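Local structure of beta-galactosidase (Bacillus circulans subsp. alkalophilus, 3TTY) at residues A23-E26 with E27-M31; R328-S331 with Y332-V335; Y403-E406 with N407-L411; G501-G504 with E505-V509; N600-E604 with Q605-P609. The protein hydrolyses terminal beta-galactose units from galactosides as a glycoside hydrolase with a TIM barrel and assembles as a trimer. One frame throughout, in Å; residues are numbered along the deposited sequence.

Contact 1. Residues A23-E26 with E27-M31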
# COMPACT_ATOMS: atom_id res chain seq x y z
N ALA A 23 29.83 -20.48 -31.50
CA ALA A 23 30.99 -20.68 -30.65
C ALA A 23 30.55 -20.97 -29.20
O ALA A 23 31.01 -21.95 -28.59
CB ALA A 23 31.94 -19.48 -30.72
N THR A 24 29.66 -20.16 -28.64
CA THR A 24 29.27 -20.44 -27.26
C THR A 24 28.55 -21.78 -27.16
O THR A 24 28.69 -22.50 -26.18
CB THR A 24 28.50 -19.27 -26.55
OG1 THR A 24 27.27 -19.76 -25.98
CG2 THR A 24 28.24 -18.14 -27.47
N MET A 25 27.84 -22.13 -28.20
CA MET A 25 27.17 -23.41 -28.27
C MET A 25 28.16 -24.58 -28.17
O MET A 25 27.85 -25.60 -27.55
CB MET A 25 26.34 -23.49 -29.55
CG MET A 25 25.30 -24.56 -29.51
SD MET A 25 23.91 -24.22 -30.60
CE MET A 25 22.94 -25.63 -30.16
N GLU A 26 29.35 -24.43 -28.76
CA GLU A 26 30.39 -25.45 -28.60
C GLU A 26 30.82 -25.58 -27.14
O GLU A 26 31.00 -26.68 -26.63
CB GLU A 26 31.60 -25.17 -29.49
CG GLU A 26 31.33 -25.35 -30.98
CD GLU A 26 30.79 -26.73 -31.31
OE1 GLU A 26 29.71 -26.82 -31.95
OE2 GLU A 26 31.44 -27.73 -30.94
N GLU A 27 30.97 -24.45 -26.45
CA GLU A 27 31.26 -24.49 -25.02
C GLU A 27 30.10 -25.10 -24.22
O GLU A 27 30.33 -25.82 -23.26
CB GLU A 27 31.61 -23.10 -24.50
CG GLU A 27 33.04 -22.68 -24.78
CD GLU A 27 34.04 -23.73 -24.29
OE1 GLU A 27 34.61 -24.43 -25.15
OE2 GLU A 27 34.24 -23.85 -23.06
N ASP A 28 28.87 -24.80 -24.61
CA ASP A 28 27.71 -25.39 -23.93
C ASP A 28 27.78 -26.92 -23.98
O ASP A 28 27.70 -27.57 -22.95
CB ASP A 28 26.38 -24.93 -24.52
CG ASP A 28 26.17 -23.43 -24.43
OD1 ASP A 28 26.73 -22.79 -23.51
OD2 ASP A 28 25.44 -22.89 -25.28
N MET A 29 27.92 -27.48 -25.18
CA MET A 29 27.97 -28.93 -25.35
C MET A 29 29.08 -29.52 -24.48
O MET A 29 28.87 -30.53 -23.80
CB MET A 29 28.22 -29.34 -26.81
CG MET A 29 27.13 -28.93 -27.81
SD MET A 29 25.45 -29.35 -27.28
CE MET A 29 24.89 -27.75 -26.70
N ARG A 30 30.25 -28.89 -24.52
CA ARG A 30 31.40 -29.38 -23.77
C ARG A 30 31.07 -29.41 -22.27
O ARG A 30 31.29 -30.42 -21.61
CB ARG A 30 32.66 -28.54 -24.04
CG ARG A 30 33.90 -29.02 -23.28
CD ARG A 30 35.13 -28.12 -23.47
NE ARG A 30 34.96 -26.83 -22.80
CZ ARG A 30 35.13 -26.65 -21.49
NH1 ARG A 30 35.46 -27.66 -20.71
NH2 ARG A 30 34.94 -25.44 -20.97
N MET A 31 30.54 -28.31 -21.76
CA MET A 31 30.18 -28.23 -20.33
C MET A 31 28.98 -29.11 -19.95
O MET A 31 28.96 -29.68 -18.85
CB MET A 31 30.01 -26.77 -19.88
CG MET A 31 31.36 -26.03 -19.71
SD MET A 31 31.35 -24.28 -19.25
CE MET A 31 31.21 -23.49 -20.84
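Met25 and Glu26 each accept a backbone hydrogen bond from the next turn of helix 22-35, given by Met29 and Arg30. This helix joins strand 10-14 to strand 39-42, a beta-alpha-beta crossover of the TIM barrel. Met29 N reaches Met25 O at 3.0 Å, and the bond is nearly straight (171°). The side chains of the two methionines share the face turned to helix 60-71. Met29 is bent at both chi2 and chi3, which folds its methyl back toward the previous turn. There Met29 CE lies 4.3 Å from Met25 CG and 3.8 Å from Met25 O. Both methionines also pack on Arg68, and the Glu26 carboxylate makes a salt bridge to that same arginine. Thr24 and Asp28 lie side by side and point the same way. Thr24 OG1 has no partner in the model and stays 3.7 Å from Asp28 OD2. The Asp28 carboxylate is engaged elsewhere, by Arg348 and Tyr15. Glu27 lies on a more exposed side. Its CB rests 3.4 Å from Thr24 O, and its bend at chi2 (-53°) brings the carboxylate beside Arg30. That arginine, which also bridges to Glu368, grips Glu27 side-on with two nitrogens. Arg30 NE is 3.1 Å from Glu27 OE2, while Arg30 NH2 meets the syn lone pair of Glu27 OE2 at 2.7 Å.

Contact 2. Residues R328-S331 with Y332-V335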
# COMPACT_ATOMS: atom_id res chain seq x y z
N ARG A 328 21.36 -29.82 -4.30
CA ARG A 328 21.23 -31.28 -4.37
C ARG A 328 20.11 -31.80 -3.45
O ARG A 328 19.31 -32.64 -3.85
CB ARG A 328 22.56 -31.93 -4.00
CG ARG A 328 22.57 -33.44 -4.01
CD ARG A 328 24.00 -33.89 -3.81
NE ARG A 328 24.16 -35.34 -3.71
CZ ARG A 328 24.10 -36.01 -2.56
NH1 ARG A 328 23.86 -35.38 -1.42
NH2 ARG A 328 24.28 -37.33 -2.56
N LEU A 329 20.08 -31.29 -2.22
CA LEU A 329 19.03 -31.61 -1.26
C LEU A 329 17.64 -31.43 -1.87
O LEU A 329 16.82 -32.35 -1.87
CB LEU A 329 19.13 -30.68 -0.04
CG LEU A 329 18.92 -31.21 1.38
CD1 LEU A 329 18.40 -30.08 2.26
CD2 LEU A 329 18.00 -32.41 1.45
N TRP A 330 17.40 -30.24 -2.41
CA TRP A 330 16.09 -29.87 -2.95
C TRP A 330 15.72 -30.58 -4.26
O TRP A 330 14.54 -30.68 -4.59
CB TRP A 330 16.00 -28.34 -3.12
CG TRP A 330 16.00 -27.61 -1.83
CD1 TRP A 330 16.11 -28.15 -0.59
CD2 TRP A 330 15.88 -26.19 -1.64
NE1 TRP A 330 16.06 -27.16 0.37
CE2 TRP A 330 15.92 -25.95 -0.25
CE3 TRP A 330 15.74 -25.10 -2.51
CZ2 TRP A 330 15.83 -24.67 0.30
CZ3 TRP A 330 15.65 -23.82 -1.97
CH2 TRP A 330 15.69 -23.62 -0.58
N SER A 331 16.73 -31.05 -4.99
CA SER A 331 16.50 -31.89 -6.17
C SER A 331 16.01 -33.28 -5.76
O SER A 331 15.03 -33.78 -6.32
CB SER A 331 17.77 -32.04 -7.03
OG SER A 331 18.26 -30.79 -7.46
N TYR A 332 16.69 -33.91 -4.81
CA TYR A 332 16.25 -35.22 -4.33
C TYR A 332 14.94 -35.13 -3.53
O TYR A 332 14.20 -36.11 -3.44
CB TYR A 332 17.33 -35.93 -3.52
CG TYR A 332 18.42 -36.51 -4.39
CD1 TYR A 332 18.14 -37.46 -5.36
CD2 TYR A 332 19.74 -36.09 -4.24
CE1 TYR A 332 19.13 -37.98 -6.17
CE2 TYR A 332 20.74 -36.61 -5.04
CZ TYR A 332 20.43 -37.55 -6.00
OH TYR A 332 21.42 -38.07 -6.78
N GLN A 333 14.67 -33.96 -2.96
CA GLN A 333 13.38 -33.78 -2.31
C GLN A 333 12.27 -33.91 -3.35
O GLN A 333 11.25 -34.55 -3.09
CB GLN A 333 13.28 -32.45 -1.56
CG GLN A 333 12.10 -32.40 -0.58
CD GLN A 333 11.87 -31.02 -0.01
OE1 GLN A 333 12.10 -30.01 -0.68
NE2 GLN A 333 11.43 -30.97 1.25
N ALA A 334 12.46 -33.32 -4.52
CA ALA A 334 11.50 -33.45 -5.60
C ALA A 334 11.35 -34.92 -5.99
O ALA A 334 10.23 -35.44 -6.08
CB ALA A 334 11.90 -32.62 -6.78
N VAL A 335 12.47 -35.59 -6.22
CA VAL A 335 12.42 -36.99 -6.63
C VAL A 335 11.68 -37.83 -5.60
O VAL A 335 10.87 -38.69 -5.94
CB VAL A 335 13.84 -37.56 -6.85
CG1 VAL A 335 13.77 -39.04 -7.24
CG2 VAL A 335 14.58 -36.73 -7.90
O HOH W 1 12.53 -29.68 -3.23
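Arg328 and Tyr332 cross obliquely, one helical turn apart, with the guanidinium and ring planes 82° from each other. Arg328 CG is anti to the backbone N (chi1 179°), and the chain stays extended as far as NE. It therefore runs out across the CD2-CE2 side of the tyrosine ring. Arg328 CG lies 3.8 Å from Tyr332 CE2. Further out, Arg328 NE comes to the ring edge in its plane, 3.9 Å from Tyr332 CE2, and this same ring carbon sits over one face of the guanidinium. The polar ends then converge on one acceptor group: Arg328 makes a salt bridge to Glu382, and Tyr332 OH a hydrogen bond to it. That glutamate belongs to helix 371-386, whose leucines Leu379, Leu383 and Leu386 also touch the tyrosine. The pair stands on helix 326-336, which links strands 303-307 and 339-344, the last two of the TIM barrel. Tyr332 N binds Arg328 O at 3.1 Å (173°). Elsewhere on the helix, the extended chain of Gln333 brings its amide near Trp330. A water lies 2.6 Å from both Trp330 O and Gln333 OE1 and can link them, though it has more acceptors in reach than protons. Gln333 NE2 turns to Glu618 and Phe284. Val335 CG2 rests 3.4 Å from Ser331 O. Ser331 OG is held by Met327 O and Gln308. Leu329 leans on Met633 and Val669, on strands of the C-terminal antiparallel sheet.

Contact 3. Residues Y403-E406 with N407-L411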
# COMPACT_ATOMS: atom_id res chain seq x y z
N TYR A 403 -7.11 -31.02 -0.88
CA TYR A 403 -6.92 -29.63 -1.24
C TYR A 403 -7.79 -29.43 -2.49
O TYR A 403 -7.89 -30.31 -3.33
CB TYR A 403 -5.44 -29.35 -1.56
CG TYR A 403 -5.24 -28.03 -2.27
CD1 TYR A 403 -5.34 -26.82 -1.57
CD2 TYR A 403 -4.98 -27.98 -3.63
CE1 TYR A 403 -5.18 -25.61 -2.21
CE2 TYR A 403 -4.82 -26.76 -4.28
CZ TYR A 403 -4.92 -25.59 -3.56
OH TYR A 403 -4.77 -24.38 -4.20
N ASP A 404 -8.42 -28.27 -2.61
CA ASP A 404 -9.29 -28.01 -3.75
C ASP A 404 -9.25 -26.55 -4.15
O ASP A 404 -9.39 -25.69 -3.29
CB ASP A 404 -10.73 -28.39 -3.42
CG ASP A 404 -11.66 -28.25 -4.62
OD1 ASP A 404 -12.39 -27.25 -4.68
OD2 ASP A 404 -11.63 -29.11 -5.51
N TRP A 405 -9.09 -26.27 -5.44
CA TRP A 405 -8.96 -24.88 -5.89
C TRP A 405 -10.26 -24.08 -5.80
O TRP A 405 -10.22 -22.87 -5.55
CB TRP A 405 -8.40 -24.79 -7.33
CG TRP A 405 -6.91 -24.67 -7.39
CD1 TRP A 405 -6.18 -23.51 -7.44
CD2 TRP A 405 -5.96 -25.74 -7.42
NE1 TRP A 405 -4.83 -23.81 -7.50
CE2 TRP A 405 -4.67 -25.17 -7.49
CE3 TRP A 405 -6.08 -27.14 -7.41
CZ2 TRP A 405 -3.50 -25.94 -7.54
CZ3 TRP A 405 -4.91 -27.91 -7.46
CH2 TRP A 405 -3.64 -27.30 -7.52
N GLU A 406 -11.40 -24.75 -6.01
CA GLU A 406 -12.69 -24.05 -6.02
C GLU A 406 -13.07 -23.70 -4.59
O GLU A 406 -13.55 -22.60 -4.31
CB GLU A 406 -13.79 -24.90 -6.68
CG GLU A 406 -13.58 -25.08 -8.19
CD GLU A 406 -14.72 -25.83 -8.89
OE1 GLU A 406 -15.30 -26.74 -8.28
OE2 GLU A 406 -15.03 -25.49 -10.05
N ASN A 407 -12.81 -24.63 -3.69
CA ASN A 407 -12.93 -24.34 -2.27
C ASN A 407 -12.05 -23.15 -1.88
O ASN A 407 -12.48 -22.25 -1.16
CB ASN A 407 -12.53 -25.57 -1.46
CG ASN A 407 -12.65 -25.35 0.03
OD1 ASN A 407 -13.65 -24.82 0.51
ND2 ASN A 407 -11.62 -25.77 0.78
N ARG A 408 -10.81 -23.14 -2.38
CA ARG A 408 -9.89 -22.04 -2.12
C ARG A 408 -10.43 -20.69 -2.60
O ARG A 408 -10.43 -19.72 -1.85
CB ARG A 408 -8.53 -22.32 -2.78
CG ARG A 408 -7.54 -21.18 -2.61
CD ARG A 408 -6.11 -21.59 -2.99
NE ARG A 408 -5.14 -20.53 -2.73
CZ ARG A 408 -3.83 -20.63 -2.98
NH1 ARG A 408 -3.35 -21.75 -3.50
NH2 ARG A 408 -3.02 -19.62 -2.73
N TRP A 409 -10.87 -20.64 -3.85
CA TRP A 409 -11.44 -19.41 -4.41
C TRP A 409 -12.61 -18.88 -3.58
O TRP A 409 -12.66 -17.68 -3.26
CB TRP A 409 -11.91 -19.65 -5.84
CG TRP A 409 -10.81 -19.93 -6.81
CD1 TRP A 409 -9.49 -19.58 -6.69
CD2 TRP A 409 -10.93 -20.63 -8.06
NE1 TRP A 409 -8.79 -20.02 -7.79
CE2 TRP A 409 -9.65 -20.66 -8.64
CE3 TRP A 409 -11.99 -21.23 -8.74
CZ2 TRP A 409 -9.40 -21.25 -9.88
CZ3 TRP A 409 -11.76 -21.82 -9.95
CH2 TRP A 409 -10.47 -21.83 -10.52
N ALA A 410 -13.55 -19.75 -3.25
CA ALA A 410 -14.69 -19.33 -2.43
C ALA A 410 -14.25 -18.80 -1.05
O ALA A 410 -14.70 -17.74 -0.61
CB ALA A 410 -15.70 -20.46 -2.28
N LEU A 411 -13.34 -19.53 -0.40
CA LEU A 411 -12.80 -19.06 0.88
C LEU A 411 -12.12 -17.71 0.74
O LEU A 411 -12.33 -16.82 1.55
CB LEU A 411 -11.80 -20.06 1.45
CG LEU A 411 -12.37 -21.23 2.24
CD1 LEU A 411 -11.25 -22.13 2.70
CD2 LEU A 411 -13.20 -20.72 3.42
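The backbone passes from extended Tyr403 and Asp404 into helix 405-413, with Arg408 N bonded to Asp404 O at 3.1 Å and Trp409 N to Trp405 O at 2.9 Å. Asp404 is the N-cap. Its CG points opposite the backbone N (chi1 -176°), which brings the carboxylate to the N-H groups of the first turn. Asp404 OD1 takes Asn407 N on its anti lone pair at 2.8 Å. Glu406 N adds a weak bond to the same oxygen, and Asp404 OD2 has Lys465 as its partner. Two indoles line one side of the turn. Trp405 O lies over one face of the Trp409 ring, 3.2 Å above its plane and toward the rim. Trp405 receives Tyr403 CE2 over a face of its own ring. Arg408 is stretched out and runs outward from the helix, leaning toward its N-terminal end, to the hydroxyl of Tyr403. Its NH1 meets Tyr403 OH at 3.1 Å, in the guanidinium plane, while the two flat groups stand 70° apart. Arg408 NH1 also binds Phe256 O, and Arg408 NE pairs with Glu412. Glu406 CG touches Trp409 CZ3 at 4.1 Å, and its carboxylate is shared by Lys465 and Arg223. The segment lies where the barrel meets the trimerisation domain. Trp409 packs on helix 215-243, and Tyr403 and Trp405 on helix 284-296. Tyr403 bonds through its backbone to Ile444 on strand 441-444, and Asn407 and Arg408 lie against helix 423-435.

Contact 4. Residues G501-G504 with E505-V509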
# COMPACT_ATOMS: atom_id res chain seq x y z
N GLY A 501 -28.18 -25.99 9.53
CA GLY A 501 -27.16 -26.21 10.54
C GLY A 501 -25.82 -26.67 9.99
O GLY A 501 -25.73 -27.68 9.28
N TYR A 502 -24.77 -25.92 10.32
CA TYR A 502 -23.43 -26.32 9.92
C TYR A 502 -23.11 -27.61 10.69
O TYR A 502 -23.52 -27.74 11.85
CB TYR A 502 -22.43 -25.24 10.33
CG TYR A 502 -22.83 -23.82 9.98
CD1 TYR A 502 -22.75 -22.83 10.94
CD2 TYR A 502 -23.26 -23.47 8.70
CE1 TYR A 502 -23.08 -21.54 10.65
CE2 TYR A 502 -23.60 -22.15 8.40
CZ TYR A 502 -23.50 -21.19 9.38
OH TYR A 502 -23.82 -19.87 9.15
N PRO A 503 -22.36 -28.54 10.09
CA PRO A 503 -21.76 -28.52 8.75
C PRO A 503 -22.63 -29.16 7.66
O PRO A 503 -22.12 -29.94 6.84
CB PRO A 503 -20.48 -29.33 8.93
CG PRO A 503 -20.83 -30.33 9.99
CD PRO A 503 -21.82 -29.65 10.91
N GLY A 504 -23.91 -28.82 7.64
CA GLY A 504 -24.76 -29.16 6.50
C GLY A 504 -24.72 -30.62 6.11
O GLY A 504 -25.14 -31.46 6.88
N GLU A 505 -24.22 -30.91 4.91
CA GLU A 505 -24.20 -32.29 4.41
C GLU A 505 -23.26 -33.19 5.21
O GLU A 505 -23.34 -34.41 5.13
CB GLU A 505 -23.84 -32.33 2.92
CG GLU A 505 -24.72 -31.43 2.04
CD GLU A 505 -24.42 -31.59 0.56
OE1 GLU A 505 -24.16 -32.74 0.12
OE2 GLU A 505 -24.45 -30.58 -0.18
N LEU A 506 -22.36 -32.58 5.98
CA LEU A 506 -21.40 -33.35 6.78
C LEU A 506 -21.86 -33.50 8.24
O LEU A 506 -21.13 -34.05 9.07
CB LEU A 506 -20.01 -32.69 6.75
CG LEU A 506 -19.29 -32.54 5.40
CD1 LEU A 506 -18.02 -31.74 5.55
CD2 LEU A 506 -18.99 -33.90 4.80
N ARG A 507 -23.06 -33.01 8.54
CA ARG A 507 -23.55 -33.00 9.93
C ARG A 507 -23.73 -34.41 10.50
O ARG A 507 -23.36 -34.68 11.63
CB ARG A 507 -24.85 -32.20 10.05
CG ARG A 507 -25.44 -32.15 11.46
CD ARG A 507 -26.62 -31.17 11.53
NE ARG A 507 -27.22 -31.07 12.86
CZ ARG A 507 -28.22 -30.24 13.16
NH1 ARG A 507 -28.70 -29.42 12.22
NH2 ARG A 507 -28.73 -30.20 14.38
N ASN A 508 -24.27 -35.32 9.70
CA ASN A 508 -24.47 -36.68 10.17
C ASN A 508 -23.17 -37.41 10.43
O ASN A 508 -23.02 -38.07 11.46
CB ASN A 508 -25.32 -37.48 9.18
CG ASN A 508 -26.75 -37.01 9.14
OD1 ASN A 508 -27.32 -36.62 10.17
ND2 ASN A 508 -27.35 -37.05 7.95
N VAL A 509 -22.24 -37.32 9.49
CA VAL A 509 -21.02 -38.08 9.61
C VAL A 509 -20.14 -37.52 10.72
O VAL A 509 -19.43 -38.27 11.39
CB VAL A 509 -20.25 -38.19 8.28
CG1 VAL A 509 -19.67 -36.84 7.87
CG2 VAL A 509 -19.16 -39.23 8.42
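Pro503 lays its ring across the start of the Arg507 side chain, the two meeting at about a right angle. Pro503 CG is 3.8 Å from Arg507 N, and Pro503 CD is 4.1 Å from Arg507 CB. Pro503 CB meets Leu506 CB at 4.0 Å. The peptide before Pro503 is cis, and Gly504 N closes on Gly501 O at 2.7 Å. Residues 501-504 thus form a type VI beta turn. This loop of the trimerisation domain leads straight into a short 3-10 turn and helix 507-510, and it lies against strand 512-519, where Pro503 packs on Ile512. Gly504 has a positive phi, and Gly501 takes backbone angles suited to glycine. Arg507 is trans about its CA-CB bond (chi1 179°), and the chain is fully extended. That shape carries Arg507 NH1 back along the loop to 3.9 Å from Gly501 CA. Two backbone bonds close the turns. Leu506 N reaches Pro503 O at 2.8 Å. Arg507 N reaches Gly504 O at 3.1 Å, with the donor well above the carbonyl plane (61° out of it). Tyr502 points away and bonds His364 of the second subunit. The side chain of Arg507 makes no polar bond to residues 501-504. Its charge is answered beyond the loop, by a salt bridge to Glu553 and a cation-pi contact with Trp513.

Contact 5. Residues N600-E604 with Q605-P609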
# COMPACT_ATOMS: atom_id res chain seq x y z
N ASN A 600 -2.19 -40.05 17.28
CA ASN A 600 -3.32 -40.87 17.72
C ASN A 600 -4.06 -41.48 16.55
O ASN A 600 -4.28 -42.70 16.52
CB ASN A 600 -4.28 -40.04 18.56
CG ASN A 600 -3.74 -39.76 19.93
OD1 ASN A 600 -2.65 -40.22 20.27
ND2 ASN A 600 -4.48 -38.99 20.72
N LEU A 601 -4.42 -40.65 15.59
CA LEU A 601 -5.19 -41.10 14.43
C LEU A 601 -4.44 -42.19 13.68
O LEU A 601 -5.05 -43.16 13.26
CB LEU A 601 -5.54 -39.93 13.51
CG LEU A 601 -6.39 -38.84 14.17
CD1 LEU A 601 -7.15 -38.03 13.13
CD2 LEU A 601 -7.37 -39.43 15.19
N CYS A 602 -3.13 -42.03 13.54
CA CYS A 602 -2.33 -43.03 12.83
C CYS A 602 -2.22 -44.36 13.61
O CYS A 602 -2.34 -45.44 13.03
CB CYS A 602 -0.93 -42.49 12.50
SG CYS A 602 -0.91 -41.10 11.31
N GLU A 603 -1.99 -44.28 14.91
CA GLU A 603 -1.93 -45.50 15.71
C GLU A 603 -3.26 -46.23 15.63
O GLU A 603 -3.30 -47.45 15.50
CB GLU A 603 -1.58 -45.21 17.17
CG GLU A 603 -1.46 -46.48 18.01
CD GLU A 603 -1.34 -46.21 19.51
OE1 GLU A 603 -1.39 -47.19 20.29
OE2 GLU A 603 -1.21 -45.03 19.91
N GLU A 604 -4.36 -45.48 15.70
CA GLU A 604 -5.69 -46.06 15.68
C GLU A 604 -5.88 -46.93 14.45
O GLU A 604 -6.49 -47.99 14.52
CB GLU A 604 -6.74 -44.95 15.68
CG GLU A 604 -8.17 -45.44 15.70
CD GLU A 604 -9.14 -44.31 15.94
OE1 GLU A 604 -8.86 -43.19 15.45
OE2 GLU A 604 -10.17 -44.52 16.62
N GLN A 605 -5.33 -46.48 13.33
CA GLN A 605 -5.48 -47.19 12.08
C GLN A 605 -4.26 -48.05 11.79
O GLN A 605 -4.08 -48.54 10.68
CB GLN A 605 -5.72 -46.18 10.94
CG GLN A 605 -7.12 -45.55 10.97
CD GLN A 605 -8.18 -46.48 10.41
OE1 GLN A 605 -7.89 -47.60 9.99
NE2 GLN A 605 -9.42 -46.02 10.38
N GLY A 606 -3.42 -48.22 12.81
CA GLY A 606 -2.22 -49.02 12.67
C GLY A 606 -1.23 -48.50 11.63
O GLY A 606 -0.51 -49.28 11.01
N VAL A 607 -1.19 -47.19 11.41
CA VAL A 607 -0.22 -46.65 10.47
C VAL A 607 0.96 -46.06 11.22
O VAL A 607 0.79 -45.39 12.23
CB VAL A 607 -0.84 -45.65 9.45
CG1 VAL A 607 -2.01 -44.94 10.05
CG2 VAL A 607 0.20 -44.68 8.92
N LYS A 608 2.16 -46.34 10.73
CA LYS A 608 3.40 -46.05 11.46
C LYS A 608 4.36 -45.19 10.65
O LYS A 608 4.37 -45.24 9.43
CB LYS A 608 4.09 -47.37 11.82
CG LYS A 608 3.36 -48.20 12.87
CD LYS A 608 4.08 -49.52 13.14
CE LYS A 608 3.48 -50.25 14.35
NZ LYS A 608 1.99 -50.41 14.25
N PRO A 609 5.18 -44.38 11.35
CA PRO A 609 6.25 -43.64 10.69
C PRO A 609 7.08 -44.54 9.78
O PRO A 609 7.26 -45.72 10.07
CB PRO A 609 7.11 -43.16 11.86
CG PRO A 609 6.12 -42.95 12.95
CD PRO A 609 5.11 -44.08 12.79
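Cys602 O is gripped by two backbone donors, Val607 N at 2.6 Å and, weakly, Gln605 N at 3.2 Å. The first of these bonds belongs to a Schellman motif that ends helix 591-604. Its second bond runs from Gly606 N to Glu603 O at 2.8 Å. There the donor stands 68° out of the carbonyl plane, off any lone pair. Gly606 is the C-prime residue, and its positive phi reverses the chain, which brings Val607 back against the last turn. A weak bond from Gln605 N to Leu601 O keeps the last trace of helical pairing. The apolar contact expected in this motif is made by Cys602 and Val607, with Cys602 CB 3.6 Å from Val607 CG1. Both also touch Ile439. Cys602 SG sits beside the backbone N, a little further from the valine methyl. Gln605 is bent at chi2 (-79°), which turns its amide away from the helix to Gly479 and Lys454. Glu604 is extended instead and sends its carboxylate to Arg574 and Tyr583. Glu604 thus reaches strands 570-577 and 580-585 of the mixed sheet in the trimerisation domain, and Gln605 packs on Thr481 and Gln581 of strands 481-485 and 580-585. The chi1 of Val607 (30°) lies off the usual rotamers, so the very short approach of its CG1 to Cys602 O is doubtful. Cys602 CB also lies 3.4 Å from Val607 O.

In the fold
Contacts 1 and 2 both sit on helices of the TIM barrel, about 16 Å apart at their nearest atoms. Contact 1 is nearer the surface and carries a salt bridge of its own, Glu27 with Arg30. The salt bridges of contacts 2 to 5 run to residues outside their segments. Contact 2 is more deeply buried and faces the C-terminal sheet. Contacts 3, 4 and 5 belong to the trimerisation domain. Of these, contact 3 is the buried one, set against barrel helices and rich in aromatic rings. Contacts 4 and 5 are partly buried, and glycines with positive phi sit at their turns. Contact 3 starts a helix with an aspartate side chain, while contact 5 closes one through backbone bonds. Contact 4 alone touches another subunit.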